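Long-range contact in erythrocyte binding antigen 140 (PDB 4GF2), which probably binds a host cell-surface receptor, taken to be sialylated glycophorin C, during invasion of erythrocytes by Plasmodium falciparum: residues F48-F59 / V115-Y126. The protein carries 3 engineered substitutions. Numbering follows the deposited sequence.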
loop_
_atom_site.group_PDB
_atom_site.type_symbol
_atom_site.label_atom_id
_atom_site.label_comp_id
_atom_site.label_asym_id
_atom_site.label_seq_id
_atom_site.Cartn_x
_atom_site.Cartn_y
_atom_site.Cartn_z
ATOM N N PHE A 48 -11.661 -31.635 35.160
ATOM C CA PHE A 48 -12.208 -31.093 36.398
ATOM C C PHE A 48 -13.738 -31.079 36.366
ATOM O O PHE A 48 -14.389 -31.277 37.391
ATOM C CB PHE A 48 -11.689 -29.675 36.640
ATOM C CG PHE A 48 -10.270 -29.622 37.119
ATOM C CD1 PHE A 48 -9.926 -30.128 38.363
ATOM C CD2 PHE A 48 -9.280 -29.053 36.334
ATOM C CE1 PHE A 48 -8.621 -30.077 38.812
ATOM C CE2 PHE A 48 -7.973 -28.999 36.779
ATOM C CZ PHE A 48 -7.642 -29.510 38.021
ATOM N N LEU A 49 -14.305 -30.847 35.186
ATOM C CA LEU A 49 -15.754 -30.739 35.039
ATOM C C LEU A 49 -16.440 -32.097 34.944
ATOM O O LEU A 49 -17.659 -32.189 35.069
ATOM C CB LEU A 49 -16.096 -29.909 33.803
ATOM C CG LEU A 49 -15.654 -28.448 33.865
ATOM C CD1 LEU A 49 -15.728 -27.807 32.488
ATOM C CD2 LEU A 49 -16.509 -27.677 34.860
ATOM N N ASN A 50 -15.663 -33.151 34.721
ATOM C CA ASN A 50 -16.225 -34.492 34.615
ATOM C C ASN A 50 -16.198 -35.243 35.940
ATOM O O ASN A 50 -16.555 -36.419 36.001
ATOM C CB ASN A 50 -15.473 -35.295 33.556
ATOM C CG ASN A 50 -15.590 -34.687 32.176
ATOM O OD1 ASN A 50 -16.612 -34.097 31.828
ATOM N ND2 ASN A 50 -14.536 -34.822 31.381
ATOM N N SER A 51 -15.774 -34.564 37.000
ATOM C CA SER A 51 -15.698 -35.184 38.315
ATOM C C SER A 51 -16.498 -34.390 39.340
ATOM O O SER A 51 -16.588 -33.165 39.261
ATOM C CB SER A 51 -14.239 -35.296 38.765
ATOM O OG SER A 51 -14.149 -35.818 40.081
ATOM N N ARG A 52 -17.083 -35.097 40.299
ATOM C CA ARG A 52 -17.803 -34.448 41.386
ATOM C C ARG A 52 -16.828 -33.832 42.388
ATOM O O ARG A 52 -17.229 -33.054 43.254
ATOM C CB ARG A 52 -18.711 -35.453 42.091
ATOM C CG ARG A 52 -19.765 -36.070 41.188
ATOM C CD ARG A 52 -20.536 -37.171 41.902
ATOM N NE ARG A 52 -21.539 -37.787 41.036
ATOM C CZ ARG A 52 -21.278 -38.717 40.121
ATOM N NH1 ARG A 52 -20.036 -39.153 39.935
ATOM N NH2 ARG A 52 -22.260 -39.214 39.384
ATOM N N LEU A 53 -15.549 -34.179 42.263
ATOM C CA LEU A 53 -14.522 -33.672 43.166
ATOM C C LEU A 53 -14.975 -33.858 44.611
ATOM O O LEU A 53 -14.903 -32.940 45.429
ATOM C CB LEU A 53 -14.238 -32.199 42.869
ATOM C CG LEU A 53 -13.816 -31.903 41.427
ATOM C CD1 LEU A 53 -13.613 -30.413 41.215
ATOM C CD2 LEU A 53 -12.548 -32.666 41.072
ATOM N N GLU A 54 -15.435 -35.070 44.910
ATOM C CA GLU A 54 -16.072 -35.377 46.187
ATOM C C GLU A 54 -15.166 -35.045 47.365
ATOM O O GLU A 54 -15.617 -34.499 48.371
ATOM C CB GLU A 54 -16.467 -36.857 46.257
ATOM C CG GLU A 54 -17.144 -37.398 45.003
ATOM C CD GLU A 54 -16.153 -37.943 43.991
ATOM O OE1 GLU A 54 -14.997 -38.205 44.376
ATOM O OE2 GLU A 54 -16.525 -38.101 42.810
ATOM N N THR A 55 -13.888 -35.384 47.236
ATOM C CA THR A 55 -12.933 -35.189 48.315
ATOM C C THR A 55 -11.688 -34.476 47.810
ATOM O O THR A 55 -11.525 -34.259 46.608
ATOM C CB THR A 55 -12.508 -36.534 48.918
ATOM O OG1 THR A 55 -11.781 -37.286 47.940
ATOM C CG2 THR A 55 -13.728 -37.331 49.368
ATOM N N MET A 56 -10.805 -34.115 48.735
ATOM C CA MET A 56 -9.561 -33.455 48.372
ATOM C C MET A 56 -8.636 -34.436 47.666
ATOM O O MET A 56 -7.879 -34.055 46.771
ATOM C CB MET A 56 -8.870 -32.888 49.610
ATOM C CG MET A 56 -9.673 -31.821 50.335
ATOM S SD MET A 56 -8.714 -30.330 50.659
ATOM C CE MET A 56 -9.199 -29.990 52.340
ATOM N N GLU A 57 -8.693 -35.700 48.074
ATOM C CA GLU A 57 -7.914 -36.738 47.414
ATOM C C GLU A 57 -8.306 -36.778 45.943
ATOM O O GLU A 57 -7.450 -36.849 45.064
ATOM C CB GLU A 57 -8.153 -38.104 48.061
ATOM C CG GLU A 57 -7.742 -38.182 49.526
ATOM C CD GLU A 57 -7.794 -39.598 50.075
ATOM O OE1 GLU A 57 -7.615 -40.550 49.285
ATOM O OE2 GLU A 57 -8.015 -39.759 51.295
ATOM N N LYS A 58 -9.607 -36.714 45.683
ATOM C CA LYS A 58 -10.107 -36.752 44.318
ATOM C C LYS A 58 -9.616 -35.535 43.545
ATOM O O LYS A 58 -9.114 -35.661 42.428
ATOM C CB LYS A 58 -11.634 -36.801 44.306
ATOM C CG LYS A 58 -12.228 -37.193 42.962
ATOM C CD LYS A 58 -11.780 -38.585 42.547
ATOM C CE LYS A 58 -12.480 -39.045 41.283
ATOM N NZ LYS A 58 -12.001 -40.387 40.852
ATOM N N PHE A 59 -9.755 -34.357 44.143
ATOM C CA PHE A 59 -9.301 -33.127 43.504
ATOM C C PHE A 59 -7.833 -33.235 43.109
ATOM O O PHE A 59 -7.437 -32.790 42.034
ATOM C CB PHE A 59 -9.500 -31.921 44.421
ATOM C CG PHE A 59 -8.874 -30.662 43.897
ATOM C CD1 PHE A 59 -9.516 -29.904 42.933
ATOM C CD2 PHE A 59 -7.633 -30.247 44.354
ATOM C CE1 PHE A 59 -8.935 -28.749 42.436
ATOM C CE2 PHE A 59 -7.048 -29.092 43.863
ATOM C CZ PHE A 59 -7.702 -28.342 42.901
ATOM N N VAL A 115 -14.348 -23.716 35.073
ATOM C CA VAL A 115 -13.558 -24.576 35.952
ATOM C C VAL A 115 -13.078 -23.822 37.189
ATOM O O VAL A 115 -13.124 -24.346 38.304
ATOM C CB VAL A 115 -12.328 -25.151 35.225
ATOM C CG1 VAL A 115 -11.461 -25.942 36.192
ATOM C CG2 VAL A 115 -12.761 -26.023 34.065
ATOM N N LYS A 116 -12.603 -22.598 36.985
ATOM C CA LYS A 116 -12.161 -21.753 38.087
ATOM C C LYS A 116 -13.261 -21.603 39.144
ATOM O O LYS A 116 -13.034 -21.847 40.330
ATOM C CB LYS A 116 -11.752 -20.378 37.556
ATOM C CG LYS A 116 -11.478 -19.348 38.639
ATOM C CD LYS A 116 -11.798 -17.940 38.158
ATOM C CE LYS A 116 -11.893 -16.963 39.321
ATOM N NZ LYS A 116 -12.233 -15.587 38.869
ATOM N N GLY A 117 -14.451 -21.197 38.710
ATOM C CA GLY A 117 -15.576 -21.026 39.613
ATOM C C GLY A 117 -15.959 -22.312 40.321
ATOM O O GLY A 117 -16.324 -22.306 41.497
ATOM N N TYR A 118 -15.881 -23.422 39.597
ATOM C CA TYR A 118 -16.194 -24.728 40.159
ATOM C C TYR A 118 -15.168 -25.124 41.219
ATOM O O TYR A 118 -15.528 -25.581 42.305
ATOM C CB TYR A 118 -16.230 -25.774 39.045
ATOM C CG TYR A 118 -16.697 -27.140 39.489
ATOM C CD1 TYR A 118 -17.868 -27.293 40.222
ATOM C CD2 TYR A 118 -15.979 -28.280 39.157
ATOM C CE1 TYR A 118 -18.302 -28.545 40.624
ATOM C CE2 TYR A 118 -16.403 -29.534 39.554
ATOM C CZ TYR A 118 -17.564 -29.661 40.286
ATOM O OH TYR A 118 -17.988 -30.909 40.678
ATOM N N ILE A 119 -13.889 -24.949 40.899
ATOM C CA ILE A 119 -12.822 -25.277 41.838
ATOM C C ILE A 119 -12.974 -24.457 43.116
ATOM O O ILE A 119 -12.787 -24.976 44.216
ATOM C CB ILE A 119 -11.428 -25.055 41.213
ATOM C CG1 ILE A 119 -11.128 -26.167 40.205
ATOM C CG2 ILE A 119 -10.354 -25.032 42.285
ATOM C CD1 ILE A 119 -9.847 -25.964 39.403
ATOM N N ASN A 120 -13.329 -23.183 42.974
ATOM C CA ASN A 120 -13.559 -22.331 44.138
ATOM C C ASN A 120 -14.729 -22.820 44.982
ATOM O O ASN A 120 -14.682 -22.780 46.212
ATOM C CB ASN A 120 -13.803 -20.883 43.714
ATOM C CG ASN A 120 -12.533 -20.187 43.274
ATOM O OD1 ASN A 120 -11.430 -20.622 43.602
ATOM N ND2 ASN A 120 -12.681 -19.099 42.531
ATOM N N LYS A 121 -15.781 -23.279 44.316
ATOM C CA LYS A 121 -16.963 -23.760 45.013
ATOM C C LYS A 121 -16.626 -25.021 45.802
ATOM O O LYS A 121 -17.092 -25.205 46.922
ATOM C CB LYS A 121 -18.098 -24.024 44.018
ATOM C CG LYS A 121 -19.413 -24.434 44.661
ATOM C CD LYS A 121 -19.557 -25.945 44.736
ATOM C CE LYS A 121 -20.796 -26.348 45.521
ATOM N NZ LYS A 121 -21.004 -27.821 45.501
ATOM N N LYS A 122 -15.806 -25.886 45.218
ATOM C CA LYS A 122 -15.431 -27.124 45.886
ATOM C C LYS A 122 -14.538 -26.839 47.086
ATOM O O LYS A 122 -14.652 -27.491 48.123
ATOM C CB LYS A 122 -14.724 -28.071 44.917
ATOM C CG LYS A 122 -15.610 -28.574 43.789
ATOM C CD LYS A 122 -16.957 -29.077 44.299
ATOM C CE LYS A 122 -16.793 -30.157 45.356
ATOM N NZ LYS A 122 -18.106 -30.681 45.829
ATOM N N PHE A 123 -13.647 -25.864 46.947
ATOM C CA PHE A 123 -12.778 -25.495 48.053
ATOM C C PHE A 123 -13.568 -24.770 49.141
ATOM O O PHE A 123 -13.177 -24.781 50.305
ATOM C CB PHE A 123 -11.588 -24.664 47.566
ATOM C CG PHE A 123 -10.359 -25.484 47.287
ATOM C CD1 PHE A 123 -10.223 -26.175 46.092
ATOM C CD2 PHE A 123 -9.342 -25.572 48.224
ATOM C CE1 PHE A 123 -9.092 -26.936 45.837
ATOM C CE2 PHE A 123 -8.208 -26.330 47.976
ATOM C CZ PHE A 123 -8.083 -27.014 46.781
ATOM N N SER A 124 -14.685 -24.153 48.763
ATOM C CA SER A 124 -15.629 -23.627 49.748
ATOM C C SER A 124 -16.173 -24.768 50.591
ATOM O O SER A 124 -16.290 -24.655 51.808
ATOM C CB SER A 124 -16.792 -22.900 49.071
ATOM O OG SER A 124 -16.480 -21.539 48.839
ATOM N N ASP A 125 -16.513 -25.870 49.929
ATOM C CA ASP A 125 -17.023 -27.047 50.617
ATOM C C ASP A 125 -15.935 -27.698 51.468
ATOM O O ASP A 125 -16.171 -28.061 52.622
ATOM C CB ASP A 125 -17.574 -28.057 49.606
ATOM C CG ASP A 125 -18.695 -27.483 48.758
ATOM O OD1 ASP A 125 -19.351 -26.517 49.207
ATOM O OD2 ASP A 125 -18.920 -28.001 47.643
ATOM N N TYR A 126 -14.740 -27.834 50.899
ATOM C CA TYR A 126 -13.637 -28.495 51.583
ATOM C C TYR A 126 -13.320 -27.815 52.914
ATOM O O TYR A 126 -13.163 -28.479 53.938
ATOM C CB TYR A 126 -12.384 -28.494 50.701
ATOM C CG TYR A 126 -12.513 -29.263 49.401
ATOM C CD1 TYR A 126 -13.450 -30.280 49.251
ATOM C CD2 TYR A 126 -11.690 -28.969 48.322
ATOM C CE1 TYR A 126 -13.562 -30.978 48.060
ATOM C CE2 TYR A 126 -11.795 -29.658 47.131
ATOM C CZ TYR A 126 -12.730 -30.661 47.003
ATOM O OH TYR A 126 -12.831 -31.347 45.812
#
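Leu53 is the central knob of this contact: its CD1 presses into a hollow on helix 110-127 between the ring of Tyr118, 3.4 Å from CE2, and the aliphatic stem of Lys122, 3.7 Å from CG. The arrangement illustrates how side chains of a helix can hold an irregular connection by its backbone carbonyls as well as by its apolar side chains. The two tyrosines, two turns apart on the helix, reach to either side of Leu53. Tyr118 extends with CG anti to the backbone N (chi1 -174°), which carries its OH to a lone pair of Ser51 O, 3.0 Å away and in the carbonyl plane. Tyr126 OH donates a shorter bond, 2.6 Å, to Leu53 O, approaching from above the carbonyl plane. Ser51 OG meanwhile accepts from Leu53 N in an ST turn.

Flanking bumps complete the fit. Val115 splits its branches, CG1 against Phe48 and CG2 against Leu49, while Ile119 CD1 sits over the centre of the Phe48 ring. At the other end, Met56 lays CG over one face of Tyr126, 4.1 Å from the ring centroid, with its sulfur placed obliquely as a Met-aromatic contact. Deeper in, Phe123 drives its edge into the face of Phe59, a T-shaped pair with planes at 86°.

Within the first of the chain's two Duffy binding domains, the contact seats the link between helices 46-49 and 56-78 on helix 110-127. Phe48, Ser51 and Leu53 also touch Ile62 of helix 56-78, and Phe59, on that same helix, meets Trp142 of helix 132-155 edge-to-face.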